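Local coordinates for protein short afifavidin (Afifella pfennigii, PDB 6HDT) that binds biotin and 2-iminobiotin in strong non-covalent complexes as a bacterial member of the avidin family, though its exact biological role is still obscure, at residues Leu33-Gly36 with Ser40-Gly43. Sequence-based numbering, arbitrary orientation.
Sequences LVFG and SVSG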
loop_
_atom_site.group_PDB
_atom_site.type_symbol
_atom_site.label_atom_id
_atom_site.label_comp_id
_atom_site.label_asym_id
_atom_site.label_seq_id
_atom_site.Cartn_x
_atom_site.Cartn_y
_atom_site.Cartn_z
ATOM N N LEU A 33 9.136 -0.835 -11.059
ATOM C CA LEU A 33 9.417 -1.013 -9.645
ATOM C C LEU A 33 10.894 -0.867 -9.389
ATOM O O LEU A 33 11.740 -1.458 -10.082
ATOM C CB LEU A 33 8.965 -2.397 -9.147
ATOM C CG LEU A 33 7.467 -2.689 -9.225
ATOM C CD1 LEU A 33 7.198 -4.095 -8.742
ATOM C CD2 LEU A 33 6.674 -1.681 -8.415
ATOM N N VAL A 34 11.197 -0.121 -8.354
ATOM C CA VAL A 34 12.566 0.077 -7.897
ATOM C C VAL A 34 12.648 -0.334 -6.437
ATOM O O VAL A 34 11.978 0.237 -5.571
ATOM C CB VAL A 34 13.037 1.545 -8.066
ATOM C CG1 VAL A 34 14.532 1.639 -7.862
ATOM C CG2 VAL A 34 12.677 2.079 -9.441
ATOM N N PHE A 35 13.416 -1.383 -6.174
ATOM C CA PHE A 35 13.695 -1.800 -4.808
ATOM C C PHE A 35 14.803 -0.948 -4.168
ATOM O O PHE A 35 15.826 -0.637 -4.799
ATOM C CB PHE A 35 14.044 -3.281 -4.774
ATOM C CG PHE A 35 12.907 -4.128 -5.189
ATOM C CD1 PHE A 35 11.894 -4.428 -4.288
ATOM C CD2 PHE A 35 12.773 -4.531 -6.495
ATOM C CE1 PHE A 35 10.800 -5.167 -4.670
ATOM C CE2 PHE A 35 11.673 -5.281 -6.883
ATOM C CZ PHE A 35 10.691 -5.594 -5.972
ATOM N N GLY A 36 14.568 -0.549 -2.922
ATOM C CA GLY A 36 15.536 0.234 -2.164
ATOM C C GLY A 36 15.822 -0.325 -0.780
ATOM O O GLY A 36 15.580 -1.487 -0.507
ATOM N N SER A 40 12.033 -0.977 0.980
ATOM C CA SER A 40 11.266 -0.031 0.221
ATOM C C SER A 40 11.017 -0.454 -1.225
ATOM O O SER A 40 11.792 -1.197 -1.839
ATOM C CB SER A 40 11.873 1.380 0.301
ATOM O OG SER A 40 13.115 1.475 -0.388
ATOM N N VAL A 41 9.893 0.045 -1.742
ATOM C CA VAL A 41 9.501 -0.087 -3.134
ATOM C C VAL A 41 9.134 1.307 -3.595
ATOM O O VAL A 41 8.319 1.995 -2.945
ATOM C CB VAL A 41 8.271 -1.005 -3.293
ATOM C CG1 VAL A 41 7.805 -1.060 -4.736
ATOM C CG2 VAL A 41 8.582 -2.405 -2.780
ATOM N N SER A 42 9.735 1.732 -4.695
ATOM C CA SER A 42 9.327 2.968 -5.357
ATOM C C SER A 42 9.129 2.665 -6.826
ATOM O O SER A 42 9.419 1.550 -7.315
ATOM C CB SER A 42 10.403 4.040 -5.197
ATOM O OG SER A 42 10.478 4.472 -3.859
ATOM N N GLY A 43 8.617 3.644 -7.531
ATOM C CA GLY A 43 8.472 3.534 -8.964
ATOM C C GLY A 43 7.428 4.516 -9.454
ATOM O O GLY A 43 7.221 5.570 -8.846
HETATM O O HOH W 1 13.383 -3.250 -1.062
#
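Val-41 spreads its two methyls between Leu-33 and Phe-35 across the beta hairpin of strands 30-35 and 40-46, adjacent staves of the eight-stranded avidin barrel, and the contact illustrates how a hairpin in such a barrel divides into a packed face and a more open one. On the packed face CG1 of Val-41, anti to the backbone N (chi1 176°), reaches CD2 of Leu-33 at 3.9 Å, while CG2 runs alongside the Phe-35 ring, 4.0 Å from CE1. Leu-61 and Thr-65 of the adjoining strand 58-66, and Ile-70 of strand 69-77 beyond it, pack on these side chains, and helix 7-14 brings Phe-14 against the Phe-35 ring. On the reverse face Val-34 and Ser-42, both partly exposed, barely touch through their side chains. The strands themselves are joined by backbone bonds: Val-34 N donates to Ser-42 O at 2.7 Å, and Ser-42 N answers to Val-34 O, nearly straight and in the carbonyl plane. Toward the turn, Gly-36 N reaches Ser-40 O at 3.0 Å from well above the carbonyl plane. Ser-40 OG, hydrogen-bonded to Ala-37 O within the turn, lies 3.2 Å from CA of Gly-36. A water at the Phe-35 ring edge bridges Gly-36 and the start of strand 40-46, donating to Gly-36 O and, at 2.7 Å, to Ser-40 O.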